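Peptidase M42 (Thaumarchaeota archaeon SCGC AB-539-E09, PDB 5DS0) is probably a metal-dependent aminopeptidase of the M42 (TET) family that trims residues from the amino ends of peptides inside a twelve-subunit assembly. Local coordinates at residues Gln99-Arg104 against His325-Leu330. Residues are numbered along the deposited sequence; the frame is centred on the assembly and turned at random.
Sequences QRVVVR and HSHVGL. With CO (cobalt (II) ion), chain U.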
loop_
_atom_site.group_PDB
_atom_site.type_symbol
_atom_site.label_atom_id
_atom_site.label_comp_id
_atom_site.label_asym_id
_atom_site.label_seq_id
_atom_site.Cartn_x
_atom_site.Cartn_y
_atom_site.Cartn_z
ATOM N N GLN C 99 12.430 10.263 29.798
ATOM C CA GLN C 99 12.722 9.627 31.080
ATOM C C GLN C 99 14.086 10.013 31.643
ATOM O O GLN C 99 15.020 10.234 30.896
ATOM C CB GLN C 99 12.658 8.115 30.941
ATOM C CG GLN C 99 11.286 7.580 30.569
ATOM C CD GLN C 99 10.351 7.416 31.750
ATOM O OE1 GLN C 99 10.704 7.684 32.901
ATOM N NE2 GLN C 99 9.149 6.965 31.466
ATOM N N ARG C 100 14.173 10.101 32.969
ATOM C CA ARG C 100 15.408 10.477 33.633
ATOM C C ARG C 100 16.279 9.262 33.811
ATOM O O ARG C 100 15.816 8.195 34.205
ATOM C CB ARG C 100 15.136 11.052 35.005
ATOM C CG ARG C 100 14.311 12.327 35.020
ATOM C CD ARG C 100 13.617 12.415 36.355
ATOM N NE ARG C 100 12.936 13.677 36.616
ATOM C CZ ARG C 100 13.472 14.722 37.252
ATOM N NH1 ARG C 100 14.744 14.697 37.622
ATOM N NH2 ARG C 100 12.738 15.808 37.490
ATOM N N VAL C 101 17.563 9.440 33.550
ATOM C CA VAL C 101 18.530 8.390 33.752
ATOM C C VAL C 101 19.698 8.962 34.500
ATOM O O VAL C 101 19.828 10.176 34.639
ATOM C CB VAL C 101 19.027 7.799 32.417
ATOM C CG1 VAL C 101 17.888 7.088 31.688
ATOM C CG2 VAL C 101 19.652 8.870 31.525
ATOM N N VAL C 102 20.556 8.072 34.970
ATOM C CA VAL C 102 21.794 8.482 35.599
ATOM C C VAL C 102 22.937 7.578 35.127
ATOM O O VAL C 102 22.817 6.355 35.093
ATOM C CB VAL C 102 21.665 8.547 37.146
ATOM C CG1 VAL C 102 20.998 7.313 37.710
ATOM C CG2 VAL C 102 23.019 8.728 37.792
ATOM N N VAL C 103 24.044 8.224 34.783
ATOM C CA VAL C 103 25.210 7.583 34.231
ATOM C C VAL C 103 26.268 7.550 35.302
ATOM O O VAL C 103 26.496 8.562 35.960
ATOM C CB VAL C 103 25.781 8.426 33.083
ATOM C CG1 VAL C 103 26.933 7.706 32.412
ATOM C CG2 VAL C 103 24.708 8.748 32.061
ATOM N N ARG C 104 26.931 6.417 35.472
ATOM C CA ARG C 104 28.026 6.348 36.436
ATOM C C ARG C 104 29.368 6.517 35.746
ATOM O O ARG C 104 29.804 5.642 35.002
ATOM C CB ARG C 104 28.010 5.046 37.227
ATOM C CG ARG C 104 28.973 5.081 38.400
ATOM C CD ARG C 104 28.922 3.807 39.220
ATOM N NE ARG C 104 29.376 2.659 38.436
ATOM C CZ ARG C 104 29.175 1.386 38.768
ATOM N NH1 ARG C 104 28.531 1.074 39.886
ATOM N NH2 ARG C 104 29.621 0.420 37.974
ATOM N N HIS C 325 10.577 -3.982 33.365
ATOM C CA HIS C 325 11.410 -3.501 32.274
ATOM C C HIS C 325 11.024 -2.068 31.873
ATOM O O HIS C 325 10.963 -1.721 30.692
ATOM C CB HIS C 325 11.321 -4.451 31.074
ATOM C CG HIS C 325 12.032 -5.756 31.279
ATOM N ND1 HIS C 325 12.702 -6.395 30.259
ATOM C CD2 HIS C 325 12.183 -6.537 32.378
ATOM C CE1 HIS C 325 13.229 -7.516 30.719
ATOM N NE2 HIS C 325 12.944 -7.617 32.004
ATOM N N SER C 326 10.763 -1.244 32.879
ATOM C CA SER C 326 10.443 0.157 32.683
ATOM C C SER C 326 10.936 0.946 33.905
ATOM O O SER C 326 11.389 0.366 34.870
ATOM C CB SER C 326 8.929 0.331 32.427
ATOM O OG SER C 326 8.181 0.612 33.606
ATOM N N HIS C 327 10.852 2.266 33.858
ATOM C CA HIS C 327 11.374 3.084 34.955
ATOM C C HIS C 327 10.701 2.824 36.286
ATOM O O HIS C 327 11.335 2.921 37.332
ATOM C CB HIS C 327 11.281 4.580 34.630
ATOM C CG HIS C 327 12.434 5.077 33.831
ATOM N ND1 HIS C 327 12.725 4.597 32.573
ATOM C CD2 HIS C 327 13.384 5.996 34.114
ATOM C CE1 HIS C 327 13.807 5.198 32.116
ATOM N NE2 HIS C 327 14.223 6.058 33.030
ATOM N N VAL C 328 9.416 2.531 36.266
ATOM C CA VAL C 328 8.690 2.401 37.508
ATOM C C VAL C 328 7.638 1.316 37.411
ATOM O O VAL C 328 6.872 1.247 36.459
ATOM C CB VAL C 328 8.115 3.774 37.960
ATOM C CG1 VAL C 328 7.280 4.418 36.874
ATOM C CG2 VAL C 328 7.309 3.643 39.239
ATOM N N GLY C 329 7.614 0.462 38.423
ATOM C CA GLY C 329 6.696 -0.668 38.467
ATOM C C GLY C 329 6.014 -0.713 39.806
ATOM O O GLY C 329 6.365 0.040 40.692
ATOM N N LEU C 330 5.040 -1.612 39.951
ATOM C CA LEU C 330 4.318 -1.770 41.219
ATOM C C LEU C 330 4.226 -3.232 41.581
ATOM O O LEU C 330 4.018 -4.063 40.713
ATOM C CB LEU C 330 2.906 -1.227 41.086
ATOM C CG LEU C 330 2.799 0.226 40.646
ATOM C CD1 LEU C 330 1.374 0.546 40.244
ATOM C CD2 LEU C 330 3.254 1.143 41.765
HETATM CO CO CO U . 13.535 -9.168 33.362
#
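His327 reaches the beginning of strand 100-105, its ring lying against the side chain of Gln99 just before the strand and its rim meeting the backbone of Arg100. NE2 of His327 donates to the carbonyl O of Arg100 over 2.9 Å; the acceptor sits in the ring plane, while the N-H...O angle is only 132° and the donor stands above the carbonyl plane rather than on a lone pair. Gln99 packs on one ring face: its CB stands 3.6 Å from the centroid of the His327 ring in a CH-pi contact. Because the Gln99 chain bends at chi2 (-83°), its amide folds back over the rim of the imidazole near CG, stacked with the planes 25° apart, and OE1 lies 3.3 Å from CG of His327. Val101 adds a looser touch at the edge, CG1 4.0 Å from NE2 of His327. A phenylalanine in place of His327 would probably keep some packing on Gln99 but leave the Arg100 carbonyl without this donor. Beyond this close-packed ring and amide the contact thins: the side chain of Arg100, a partly exposed residue, leads away, and its NH2 bonds to Ser163 OG and Pro164 O of the second subunit. Two residues before His327, His325 NE2 binds a cobalt ion at 2.1 Å, completed by Asp180 and Glu215. The loop bearing a metal ligand is thereby tied to the beta-barrel domain, at the junction with the catalytic domain characteristic of M42 aminopeptidases.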